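Local coordinates for MW1564 protein (Staphylococcus aureus, PDB 3NTV) that probably transfers a methyl group from S-adenosylmethionine to a hydroxyl oxygen, as a putative caffeoyl-CoA O-methyltransferase, at residues A[76-81]-A[146-151]. Numbering follows the deposited sequence.
With SO4 (sulfate ion), chain C.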
loop_
_atom_site.group_PDB
_atom_site.type_symbol
_atom_site.label_atom_id
_atom_site.label_comp_id
_atom_site.label_asym_id
_atom_site.label_seq_id
_atom_site.Cartn_x
_atom_site.Cartn_y
_atom_site.Cartn_z
ATOM N N LEU A 76 -13.097 -13.212 0.662
ATOM C CA LEU A 76 -13.381 -13.997 1.871
ATOM C C LEU A 76 -12.756 -13.245 3.026
ATOM O O LEU A 76 -11.555 -12.967 2.992
ATOM C CB LEU A 76 -12.778 -15.417 1.770
ATOM C CG LEU A 76 -12.914 -16.298 3.038
ATOM C CD1 LEU A 76 -14.366 -16.579 3.357
ATOM C CD2 LEU A 76 -12.178 -17.630 2.828
ATOM N N GLU A 77 -13.556 -12.908 4.040
ATOM C CA GLU A 77 -13.067 -12.193 5.218
ATOM C C GLU A 77 -13.236 -13.070 6.430
ATOM O O GLU A 77 -14.275 -13.731 6.589
ATOM C CB GLU A 77 -13.863 -10.910 5.493
ATOM C CG GLU A 77 -14.003 -9.927 4.355
ATOM C CD GLU A 77 -14.803 -8.719 4.804
ATOM O OE1 GLU A 77 -14.275 -7.593 4.714
ATOM O OE2 GLU A 77 -15.924 -8.905 5.324
ATOM N N ILE A 78 -12.219 -13.078 7.301
ATOM C CA ILE A 78 -12.303 -13.867 8.525
ATOM C C ILE A 78 -12.512 -12.871 9.657
ATOM O O ILE A 78 -11.574 -12.184 10.087
ATOM C CB ILE A 78 -11.078 -14.786 8.750
ATOM C CG1 ILE A 78 -10.684 -15.625 7.492
ATOM C CG2 ILE A 78 -11.288 -15.646 10.011
ATOM C CD1 ILE A 78 -11.683 -16.586 6.942
ATOM N N GLY A 79 -13.753 -12.739 10.065
ATOM C CA GLY A 79 -14.122 -11.850 11.149
ATOM C C GLY A 79 -14.659 -10.517 10.705
ATOM O O GLY A 79 -14.308 -9.998 9.641
ATOM N N THR A 80 -15.516 -9.965 11.542
ATOM C CA THR A 80 -16.095 -8.649 11.389
ATOM C C THR A 80 -16.631 -8.139 12.708
ATOM O O THR A 80 -17.035 -8.918 13.577
ATOM C CB THR A 80 -17.162 -8.600 10.294
ATOM O OG1 THR A 80 -17.416 -7.222 10.037
ATOM C CG2 THR A 80 -18.464 -9.344 10.661
ATOM N N ALA A 81 -16.617 -6.830 12.852
ATOM C CA ALA A 81 -17.181 -6.209 14.016
ATOM C C ALA A 81 -18.635 -5.828 13.689
ATOM O O ALA A 81 -19.550 -6.297 14.368
ATOM C CB ALA A 81 -16.374 -4.999 14.385
ATOM N N ILE A 146 -8.375 -12.868 0.311
ATOM C CA ILE A 146 -8.694 -13.339 1.650
ATOM C C ILE A 146 -8.228 -12.218 2.593
ATOM O O ILE A 146 -7.095 -11.727 2.467
ATOM C CB ILE A 146 -8.055 -14.717 1.968
ATOM C CG1 ILE A 146 -8.651 -15.812 1.032
ATOM C CG2 ILE A 146 -8.305 -15.076 3.457
ATOM C CD1 ILE A 146 -8.026 -17.210 1.130
ATOM N N PHE A 147 -9.082 -11.836 3.543
ATOM C CA PHE A 147 -8.748 -10.775 4.512
ATOM C C PHE A 147 -8.754 -11.336 5.918
ATOM O O PHE A 147 -9.778 -11.829 6.387
ATOM C CB PHE A 147 -9.728 -9.610 4.337
ATOM C CG PHE A 147 -9.489 -8.355 5.156
ATOM C CD1 PHE A 147 -8.196 -7.948 5.477
ATOM C CD2 PHE A 147 -10.547 -7.525 5.504
ATOM C CE1 PHE A 147 -7.967 -6.763 6.191
ATOM C CE2 PHE A 147 -10.317 -6.328 6.201
ATOM C CZ PHE A 147 -9.025 -5.955 6.534
ATOM N N ILE A 148 -7.583 -11.345 6.565
ATOM C CA ILE A 148 -7.396 -11.919 7.913
ATOM C C ILE A 148 -6.775 -10.897 8.878
ATOM O O ILE A 148 -6.083 -9.984 8.444
ATOM C CB ILE A 148 -6.440 -13.155 7.762
ATOM C CG1 ILE A 148 -7.090 -14.285 6.958
ATOM C CG2 ILE A 148 -5.947 -13.713 9.112
ATOM C CD1 ILE A 148 -5.962 -15.309 6.392
ATOM N N ASP A 149 -7.004 -11.074 10.186
ATOM C CA ASP A 149 -6.364 -10.290 11.238
ATOM C C ASP A 149 -5.344 -11.237 11.887
ATOM O O ASP A 149 -5.728 -12.312 12.358
ATOM C CB ASP A 149 -7.401 -9.790 12.237
ATOM C CG ASP A 149 -6.902 -8.941 13.400
ATOM O OD1 ASP A 149 -5.851 -9.288 13.987
ATOM O OD2 ASP A 149 -7.600 -7.976 13.769
ATOM N N ALA A 150 -4.041 -10.869 11.886
ATOM C CA ALA A 150 -2.989 -11.752 12.429
ATOM C C ALA A 150 -3.193 -12.136 13.895
ATOM O O ALA A 150 -2.694 -13.170 14.331
ATOM C CB ALA A 150 -1.632 -11.094 12.288
ATOM N N ALA A 151 -3.867 -11.285 14.650
ATOM C CA ALA A 151 -4.051 -11.500 16.088
ATOM C C ALA A 151 -5.333 -12.250 16.466
ATOM O O ALA A 151 -5.467 -12.654 17.622
ATOM C CB ALA A 151 -4.010 -10.165 16.800
HETATM S S SO4 C . -15.361 -4.336 10.240
HETATM O O1 SO4 C . -15.518 -4.970 8.909
HETATM O O2 SO4 C . -16.689 -3.997 10.727
HETATM O O3 SO4 C . -14.721 -5.312 11.160
HETATM O O4 SO4 C . -14.442 -3.193 10.086
HETATM O O HOH W 1 -9.034 -12.864 10.909
#
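Glu77 and Phe147 are paired across two parallel strands and so share a face of the sheet; their first torsions bring carboxylate and ring together. CG of Glu77 lies beside its backbone N (chi1 -53°), and the chain then runs extended. CG of Phe147 stands opposite its own N (chi1 -175°). Glu77 OE1 thereby comes to the edge of the ring, in its plane, 3.8 Å from Phe147 CD2. The carboxylate and ring planes are 37° apart.

Beneath them, the parallel strands 74-78 and 143-149 are neighbours in the sheet. Phe147 N donates to Leu76 O at 2.8 Å, and Ile78 N donates to Phe147 O at 2.9 Å. On the other face, Leu76 CB packs on Ile146 CG1 at 4.2 Å. Ile78 and Ile148 lie side by side, CG1 to CG1 at 3.9 Å. Past the last direct bond the strands part, and a water links Ile78 O to Asp149 N.

Gly79 starts the loop after the first strand, in keeping with the glycine-rich turn of Rossmann-fold methyltransferases. Ala81 N and, weakly, Thr80 OG1 bind a sulfate there.

In the conformer described, the buried Glu77 carboxylate is hydrogen-bonded to Ser85, Ser86 and Thr100. These hydroxyls satisfy it beside the ring edge.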